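Local coordinates for penicillin-binding protein activator LpoA (Escherichia coli, PDB 6DR3) that regulates peptidoglycan synthesis from the outer membrane, stimulating the transpeptidase activity of penicillin-binding protein 1A, and is represented here by its helical amino-terminal domain, at residues 16-21 with 47-52. Numbering follows the deposited sequence.
Sequences ADSAFY and EGKTGQ
Ser18 and Glu47 have the nearest CA atoms of the two segments, 8.0 Å apart, where the first turn of helix 18-25 faces the end of helix 30-47. Gly48 ends the latter helix in a Schellman motif at positive phi (89°), a conformation that suits glycine, and Lys49, the centre of an inverse gamma turn, leads into helix 50-58. Glu47 ties the two helices together with a chain extended beyond CG, long enough to present both carboxylate oxygens to one residue. Glu47 OE2 accepts from Ser18 N at 2.8 Å, nearly straight at 164°, and Glu47 OE1 accepts from Ser18 OG at 2.6 Å. Both donors come in on the syn sides, somewhat out of the carboxylate plane. Engaging both oxygens at once limits rotation of the group. Serine suits this place because its OG, lying between the backbone N and carbonyl carbon (chi1 59°), reaches the same carboxylate as its own N-H. Ser18 also packs on Ala43 and Leu44 of helix 30-47. Asp17, the N-cap, accepts from Phe20 N through Asp17 OD1 at 3.0 Å. The two acids thus each take a different N-H of the first turn, and the helix start probably offsets the repulsion between Asp17 OD1 and Glu47 OE2, 5.2 Å apart.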
loop_
_atom_site.group_PDB
_atom_site.type_symbol
_atom_site.label_atom_id
_atom_site.label_comp_id
_atom_site.label_asym_id
_atom_site.label_seq_id
_atom_site.Cartn_x
_atom_site.Cartn_y
_atom_site.Cartn_z
ATOM N N ALA A 16 -3.989 -13.526 11.158
ATOM C CA ALA A 16 -3.629 -14.922 11.360
ATOM C C ALA A 16 -3.215 -15.496 10.011
ATOM O O ALA A 16 -3.385 -14.861 8.967
ATOM C CB ALA A 16 -4.787 -15.723 11.969
ATOM N N ASP A 17 -2.667 -16.707 10.030
ATOM C CA ASP A 17 -2.226 -17.337 8.795
ATOM C C ASP A 17 -3.342 -18.198 8.200
ATOM O O ASP A 17 -4.398 -18.402 8.800
ATOM C CB ASP A 17 -0.964 -18.168 9.033
ATOM C CG ASP A 17 -1.168 -19.282 10.040
ATOM O OD1 ASP A 17 -2.329 -19.632 10.332
ATOM O OD2 ASP A 17 -0.154 -19.808 10.546
ATOM N N SER A 18 -3.089 -18.707 6.991
ATOM C CA SER A 18 -4.118 -19.452 6.271
ATOM C C SER A 18 -4.514 -20.718 7.017
ATOM O O SER A 18 -5.682 -21.122 6.992
ATOM C CB SER A 18 -3.628 -19.791 4.864
ATOM O OG SER A 18 -2.436 -20.555 4.914
ATOM N N ALA A 19 -3.556 -21.365 7.687
ATOM C CA ALA A 19 -3.873 -22.577 8.435
ATOM C C ALA A 19 -4.954 -22.312 9.476
ATOM O O ALA A 19 -5.885 -23.110 9.638
ATOM C CB ALA A 19 -2.610 -23.129 9.095
ATOM N N PHE A 20 -4.849 -21.189 10.190
ATOM C CA PHE A 20 -5.867 -20.826 11.171
ATOM C C PHE A 20 -7.215 -20.596 10.499
ATOM O O PHE A 20 -8.235 -21.159 10.914
ATOM C CB PHE A 20 -5.419 -19.576 11.931
ATOM C CG PHE A 20 -6.405 -19.102 12.961
ATOM C CD1 PHE A 20 -6.462 -19.694 14.210
ATOM C CD2 PHE A 20 -7.260 -18.050 12.684
ATOM C CE1 PHE A 20 -7.365 -19.251 15.161
ATOM C CE2 PHE A 20 -8.163 -17.603 13.629
ATOM C CZ PHE A 20 -8.214 -18.204 14.870
ATOM N N TYR A 21 -7.238 -19.769 9.451
ATOM C CA TYR A 21 -8.493 -19.464 8.770
ATOM C C TYR A 21 -9.133 -20.719 8.191
ATOM O O TYR A 21 -10.355 -20.892 8.269
ATOM C CB TYR A 21 -8.250 -18.438 7.664
ATOM C CG TYR A 21 -7.793 -17.079 8.153
ATOM C CD1 TYR A 21 -8.275 -16.539 9.339
ATOM C CD2 TYR A 21 -6.879 -16.335 7.421
ATOM C CE1 TYR A 21 -7.858 -15.295 9.778
ATOM C CE2 TYR A 21 -6.458 -15.092 7.852
ATOM C CZ TYR A 21 -6.948 -14.576 9.029
ATOM O OH TYR A 21 -6.522 -13.336 9.454
ATOM N N GLU A 47 0.824 -15.644 1.431
ATOM C CA GLU A 47 1.832 -16.652 1.724
ATOM C C GLU A 47 2.473 -17.236 0.472
ATOM O O GLU A 47 3.421 -18.018 0.590
ATOM C CB GLU A 47 1.204 -17.768 2.564
ATOM C CG GLU A 47 0.794 -17.304 3.954
ATOM C CD GLU A 47 -0.124 -18.277 4.668
ATOM O OE1 GLU A 47 -0.244 -19.437 4.216
ATOM O OE2 GLU A 47 -0.731 -17.876 5.685
ATOM N N GLY A 48 1.992 -16.874 -0.712
ATOM C CA GLY A 48 2.527 -17.408 -1.948
ATOM C C GLY A 48 1.871 -18.683 -2.425
ATOM O O GLY A 48 2.388 -19.313 -3.355
ATOM N N LYS A 49 0.756 -19.082 -1.816
ATOM C CA LYS A 49 0.031 -20.289 -2.208
ATOM C C LYS A 49 -1.048 -19.911 -3.223
ATOM O O LYS A 49 -2.253 -19.973 -2.967
ATOM C CB LYS A 49 -0.565 -20.968 -0.981
ATOM C CG LYS A 49 0.461 -21.618 -0.065
ATOM C CD LYS A 49 0.078 -21.462 1.398
ATOM C CE LYS A 49 0.522 -22.656 2.227
ATOM N NZ LYS A 49 1.953 -22.986 2.028
ATOM N N THR A 50 -0.579 -19.510 -4.407
ATOM C CA THR A 50 -1.476 -18.941 -5.408
ATOM C C THR A 50 -2.474 -19.975 -5.915
ATOM O O THR A 50 -3.661 -19.669 -6.081
ATOM C CB THR A 50 -0.667 -18.362 -6.569
ATOM O OG1 THR A 50 0.381 -17.531 -6.055
ATOM C CG2 THR A 50 -1.560 -17.527 -7.479
ATOM N N GLY A 51 -2.016 -21.204 -6.165
ATOM C CA GLY A 51 -2.918 -22.233 -6.655
ATOM C C GLY A 51 -4.099 -22.457 -5.730
ATOM O O GLY A 51 -5.254 -22.464 -6.165
ATOM N N GLN A 52 -3.826 -22.644 -4.437
ATOM C CA GLN A 52 -4.910 -22.878 -3.488
ATOM C C GLN A 52 -5.778 -21.639 -3.310
ATOM O O GLN A 52 -6.991 -21.762 -3.103
ATOM C CB GLN A 52 -4.345 -23.339 -2.143
ATOM C CG GLN A 52 -3.876 -24.788 -2.151
ATOM C CD GLN A 52 -3.583 -25.324 -0.762
ATOM O OE1 GLN A 52 -3.102 -24.600 0.108
ATOM N NE2 GLN A 52 -3.876 -26.601 -0.550
#